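Side-chain contacts in membrane-anchored mycosin mycp1 (Mycobacterium thermoresistibile, PDB 4HVL), which probably acts as a subtilisin-like serine endopeptidase, a membrane-anchored and essential component of the ESX-1 type VII secretion system: residues G157-L162 / T194-A199; N225-P230 / D353-A358. One frame throughout, in Å; residues are numbered along the deposited sequence.

Contact 1: residues G157-L162 / T194-A199; sequences GSLRSL and TGVGAA
Val196 carries this contact, setting one methyl against the carbonyl and CB of Leu159 and the other facing a methyl of Leu162. The tightest approach is between a methyl group and a carbonyl: Val196 CG2 rests 3.3 Å from Leu159 O, well off the line of the C=O bond. Placing CG1 opposite the backbone N (chi1 177°) leaves CG2 beside that nitrogen, facing the oxygen of Leu159. Leu159 CA and Val196 CA, 6.9 Å apart, are the nearest such pair across the segments.

The apolar contacts are looser. Val196 CG2 lies 4.2 Å from Leu159 CB, so this leucine offers the root of its side chain to the valine, while the side chain also packs on Ala183, Tyr185 and Ser247. The other valine branch, CG1, faces Leu162 CD2 at 4.4 Å. No hydrogen bond links the two segments.

The pair belongs to the subtilisin fold: helices 154-171 and 194-206 are successive connections in its parallel sheet, the first leading from strand 127-132 to strand 176-179 and the second from there to strand 210-214. Val196 also reaches Ala163, and Ala199 packs on Ile166 and Val167, extending the seam one turn further along helix 154-171.

Polar interactions lie on other sides of that helix. Ser158 O accepts from Leu162 N at 2.9 Å and also from His133 NE2, which would help orient a histidine that binds zinc with Thr134 and Glu181. Leu162 packs against His133 too, bringing its side chain to about 6 Å from the metal. Arg160 turns from Val196; Gly157 N lies above one face of its guanidinium, toward the rim, and the group forms a salt bridge with Asp20 and donates to Asn151 O.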
loop_
_atom_site.group_PDB
_atom_site.type_symbol
_atom_site.label_atom_id
_atom_site.label_comp_id
_atom_site.label_asym_id
_atom_site.label_seq_id
_atom_site.Cartn_x
_atom_site.Cartn_y
_atom_site.Cartn_z
ATOM N N GLY A 157 -8.629 -15.090 -7.686
ATOM C CA GLY A 157 -7.281 -15.603 -7.908
ATOM C C GLY A 157 -6.219 -14.662 -7.384
ATOM O O GLY A 157 -5.249 -15.083 -6.753
ATOM N N SER A 158 -6.395 -13.378 -7.652
ATOM C CA SER A 158 -5.463 -12.366 -7.176
ATOM C C SER A 158 -5.414 -12.338 -5.619
ATOM O O SER A 158 -4.354 -12.194 -5.015
ATOM C CB SER A 158 -5.830 -11.016 -7.790
ATOM O OG SER A 158 -5.176 -9.944 -7.156
ATOM N N LEU A 159 -6.546 -12.543 -4.976
ATOM C CA LEU A 159 -6.578 -12.627 -3.500
ATOM C C LEU A 159 -5.939 -13.922 -2.972
ATOM O O LEU A 159 -5.293 -13.923 -1.925
ATOM C CB LEU A 159 -8.001 -12.468 -2.978
ATOM C CG LEU A 159 -8.543 -11.034 -3.023
ATOM C CD1 LEU A 159 -10.044 -11.017 -2.771
ATOM C CD2 LEU A 159 -7.860 -10.126 -2.019
ATOM N N ARG A 160 -6.089 -15.016 -3.704
ATOM C CA ARG A 160 -5.365 -16.219 -3.334
ATOM C C ARG A 160 -3.839 -16.027 -3.434
ATOM O O ARG A 160 -3.105 -16.423 -2.519
ATOM C CB ARG A 160 -5.865 -17.424 -4.135
ATOM C CG ARG A 160 -7.232 -17.929 -3.671
ATOM C CD ARG A 160 -7.534 -19.289 -4.271
ATOM N NE ARG A 160 -7.687 -19.155 -5.705
ATOM C CZ ARG A 160 -8.835 -18.864 -6.318
ATOM N NH1 ARG A 160 -9.945 -18.695 -5.622
ATOM N NH2 ARG A 160 -8.876 -18.755 -7.646
ATOM N N SER A 161 -3.344 -15.424 -4.520
ATOM C CA SER A 161 -1.875 -15.166 -4.638
ATOM C C SER A 161 -1.360 -14.124 -3.614
ATOM O O SER A 161 -0.220 -14.201 -3.127
ATOM C CB SER A 161 -1.497 -14.766 -6.066
ATOM O OG SER A 161 -1.952 -13.476 -6.382
ATOM N N LEU A 162 -2.210 -13.162 -3.286
ATOM C CA LEU A 162 -1.900 -12.197 -2.263
ATOM C C LEU A 162 -1.710 -12.844 -0.890
ATOM O O LEU A 162 -0.796 -12.484 -0.153
ATOM C CB LEU A 162 -3.021 -11.159 -2.156
ATOM C CG LEU A 162 -2.718 -10.106 -1.102
ATOM C CD1 LEU A 162 -1.508 -9.276 -1.520
ATOM C CD2 LEU A 162 -3.937 -9.236 -0.855
ATOM N N THR A 194 -10.593 -16.240 3.168
ATOM C CA THR A 194 -10.173 -16.722 4.494
ATOM C C THR A 194 -8.646 -16.772 4.634
ATOM O O THR A 194 -8.079 -16.377 5.664
ATOM C CB THR A 194 -10.841 -18.122 4.714
ATOM O OG1 THR A 194 -12.247 -17.911 4.894
ATOM C CG2 THR A 194 -10.335 -18.828 5.933
ATOM N N GLY A 195 -7.984 -17.213 3.568
ATOM C CA GLY A 195 -6.539 -17.231 3.515
ATOM C C GLY A 195 -5.880 -15.884 3.672
ATOM O O GLY A 195 -4.795 -15.812 4.250
ATOM N N VAL A 196 -6.503 -14.813 3.165
ATOM C CA VAL A 196 -5.900 -13.493 3.283
ATOM C C VAL A 196 -5.881 -13.072 4.745
ATOM O O VAL A 196 -4.859 -12.608 5.253
ATOM C CB VAL A 196 -6.583 -12.427 2.388
ATOM C CG1 VAL A 196 -5.968 -11.039 2.612
ATOM C CG2 VAL A 196 -6.489 -12.826 0.922
ATOM N N GLY A 197 -7.009 -13.264 5.411
ATOM C CA GLY A 197 -7.142 -12.975 6.825
ATOM C C GLY A 197 -6.161 -13.773 7.651
ATOM O O GLY A 197 -5.537 -13.239 8.549
ATOM N N ALA A 198 -6.007 -15.046 7.326
ATOM C CA ALA A 198 -5.083 -15.898 8.063
ATOM C C ALA A 198 -3.646 -15.435 7.838
ATOM O O ALA A 198 -2.831 -15.450 8.779
ATOM C CB ALA A 198 -5.253 -17.353 7.658
ATOM N N ALA A 199 -3.328 -15.004 6.613
ATOM C CA ALA A 199 -1.976 -14.545 6.293
ATOM C C ALA A 199 -1.660 -13.252 7.022
ATOM O O ALA A 199 -0.573 -13.099 7.557
ATOM C CB ALA A 199 -1.806 -14.360 4.801
#

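Contact 2: residues N225-P230 / D353-A358; sequences NPPPDP and DNYVGA
Pro228 and Asn354 form the more deeply buried part of this contact, their side chains approaching from opposite directions. The CG-CD edge of the proline ring meets the amide nitrogen in van der Waals contact, with Pro228 CD 3.9 Å from Asn354 ND2. Asn354 CG stands beside its own backbone N (chi1 -78°), which carries the amide across to the proline run. The same amide nitrogen donates to Arg237 O, which helps to hold the amide's rotation, while the backbone of Asn354 is bonded to Gly274. A water bridges from this amide to the proline run, accepting from Asn354 ND2 at 3.1 Å and donating to Pro226 O.

The outer side is more exposed. Tyr355 crosses Pro227 at a slant and touches it chiefly with its hydroxyl, at 3.8 Å between Tyr355 OH and Pro227 CB. Here a second water lies 2.6 Å from Tyr355 OH and donates to Asn225 O.

Behind these side chains, Asp353 OD1 takes Tyr355 N at 2.9 Å from above the carboxylate plane, forming an Asx turn, and Val356 N almost straight on (N-H...O angle 172°), completing an Asx motif that shapes the loop presenting Asn354 and Tyr355. Across from it, residues 225-228 have backbone angles close to those of a polyproline II helix.

Prolines 226-228 have no N-H to donate, which leaves their backbone only the role of acceptor; no direct hydrogen bond joins the segments, and the carbonyls of Asn225 and Pro226 are linked to Tyr355 and Asn354 through water.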
loop_
_atom_site.group_PDB
_atom_site.type_symbol
_atom_site.label_atom_id
_atom_site.label_comp_id
_atom_site.label_asym_id
_atom_site.label_seq_id
_atom_site.Cartn_x
_atom_site.Cartn_y
_atom_site.Cartn_z
ATOM N N ASN A 225 -17.854 3.688 -1.567
ATOM C CA ASN A 225 -18.841 3.318 -0.560
ATOM C C ASN A 225 -19.593 4.553 -0.057
ATOM O O ASN A 225 -19.001 5.618 0.061
ATOM C CB ASN A 225 -18.181 2.618 0.633
ATOM C CG ASN A 225 -17.949 1.149 0.385
ATOM O OD1 ASN A 225 -18.853 0.433 -0.074
ATOM N ND2 ASN A 225 -16.733 0.673 0.704
ATOM N N PRO A 226 -20.902 4.411 0.242
ATOM C CA PRO A 226 -21.652 5.537 0.856
ATOM C C PRO A 226 -21.181 5.837 2.274
ATOM O O PRO A 226 -20.644 4.956 2.932
ATOM C CB PRO A 226 -23.110 5.029 0.896
ATOM C CG PRO A 226 -23.178 3.893 -0.045
ATOM C CD PRO A 226 -21.791 3.305 -0.142
ATOM N N PRO A 227 -21.384 7.076 2.751
ATOM C CA PRO A 227 -21.044 7.359 4.137
ATOM C C PRO A 227 -21.946 6.620 5.161
ATOM O O PRO A 227 -22.992 6.096 4.811
ATOM C CB PRO A 227 -21.272 8.874 4.242
ATOM C CG PRO A 227 -22.293 9.175 3.208
ATOM C CD PRO A 227 -21.976 8.248 2.080
ATOM N N PRO A 228 -21.540 6.609 6.427
ATOM C CA PRO A 228 -22.394 6.127 7.515
ATOM C C PRO A 228 -23.739 6.840 7.596
ATOM O O PRO A 228 -23.818 8.023 7.267
ATOM C CB PRO A 228 -21.590 6.460 8.771
ATOM C CG PRO A 228 -20.163 6.582 8.303
ATOM C CD PRO A 228 -20.229 7.093 6.899
ATOM N N ASP A 229 -24.783 6.129 8.030
ATOM C CA ASP A 229 -26.074 6.761 8.305
ATOM C C ASP A 229 -26.090 7.278 9.757
ATOM O O ASP A 229 -26.050 6.491 10.706
ATOM C CB ASP A 229 -27.236 5.798 8.067
ATOM C CG ASP A 229 -28.591 6.498 8.094
ATOM O OD1 ASP A 229 -28.656 7.670 8.538
ATOM O OD2 ASP A 229 -29.592 5.874 7.663
ATOM N N PRO A 230 -26.133 8.613 9.936
ATOM C CA PRO A 230 -26.166 9.210 11.280
ATOM C C PRO A 230 -27.380 8.814 12.125
ATOM O O PRO A 230 -27.344 8.957 13.356
ATOM C CB PRO A 230 -26.235 10.713 10.993
ATOM C CG PRO A 230 -25.721 10.872 9.611
ATOM C CD PRO A 230 -26.180 9.650 8.887
ATOM N N ASP A 353 -13.347 9.522 10.428
ATOM C CA ASP A 353 -14.278 9.313 9.339
ATOM C C ASP A 353 -13.787 8.234 8.376
ATOM O O ASP A 353 -12.681 7.705 8.517
ATOM C CB ASP A 353 -14.627 10.642 8.655
ATOM C CG ASP A 353 -13.484 11.230 7.866
ATOM O OD1 ASP A 353 -12.720 10.473 7.224
ATOM O OD2 ASP A 353 -13.374 12.473 7.852
ATOM N N ASN A 354 -14.637 7.900 7.421
ATOM C CA ASN A 354 -14.374 6.798 6.501
ATOM C C ASN A 354 -13.425 7.146 5.348
ATOM O O ASN A 354 -13.031 6.271 4.591
ATOM C CB ASN A 354 -15.708 6.235 5.984
ATOM C CG ASN A 354 -16.393 5.333 7.004
ATOM O OD1 ASN A 354 -16.041 5.336 8.182
ATOM N ND2 ASN A 354 -17.373 4.532 6.544
ATOM N N TYR A 355 -13.044 8.420 5.234
ATOM C CA TYR A 355 -12.182 8.859 4.147
ATOM C C TYR A 355 -10.723 8.859 4.597
ATOM O O TYR A 355 -9.838 8.353 3.883
ATOM C CB TYR A 355 -12.643 10.227 3.635
ATOM C CG TYR A 355 -14.110 10.196 3.304
ATOM C CD1 TYR A 355 -14.544 9.736 2.087
ATOM C CD2 TYR A 355 -15.068 10.577 4.249
ATOM C CE1 TYR A 355 -15.896 9.652 1.785
ATOM C CE2 TYR A 355 -16.429 10.504 3.964
ATOM C CZ TYR A 355 -16.834 10.037 2.723
ATOM O OH TYR A 355 -18.179 9.964 2.415
ATOM N N VAL A 356 -10.490 9.380 5.801
ATOM C CA VAL A 356 -9.148 9.529 6.351
ATOM C C VAL A 356 -8.942 8.788 7.671
ATOM O O VAL A 356 -7.840 8.791 8.206
ATOM C CB VAL A 356 -8.757 11.021 6.522
ATOM C CG1 VAL A 356 -8.728 11.708 5.165
ATOM C CG2 VAL A 356 -9.680 11.755 7.503
ATOM N N GLY A 357 -9.979 8.128 8.181
ATOM C CA GLY A 357 -9.879 7.450 9.460
ATOM C C GLY A 357 -9.587 8.452 10.555
ATOM O O GLY A 357 -10.313 9.438 10.693
ATOM N N ALA A 358 -8.529 8.201 11.324
ATOM C CA ALA A 358 -8.127 9.102 12.410
ATOM C C ALA A 358 -7.412 10.356 11.861
ATOM O O ALA A 358 -7.109 11.286 12.618
ATOM C CB ALA A 358 -7.229 8.382 13.406
HETATM O O HOH W 1 -18.841 8.388 0.475
HETATM O O HOH W 2 -17.911 4.991 3.567
#

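How the contacts relate
From the N terminus, the chain first reaches contact 1, where helix 154-171 meets the start of helix 194-206. This closes a loop of 31 residues that contains strands 176-179 and 183-186. Past strand 210-214 the chain enters the proline-rich loop, and contact 2 opens there. It closes much later, just before helix 363-368, over 122 residues that include the predicted nucleophile Ser312. The two loops follow in series, neither nested nor crossed, and their centres lie about 26 Å apart. Contact 1 joins two helical connections of the parallel sheet, whereas contact 2 ties two peripheral loops together, bringing the C-terminal region against the middle of the chain.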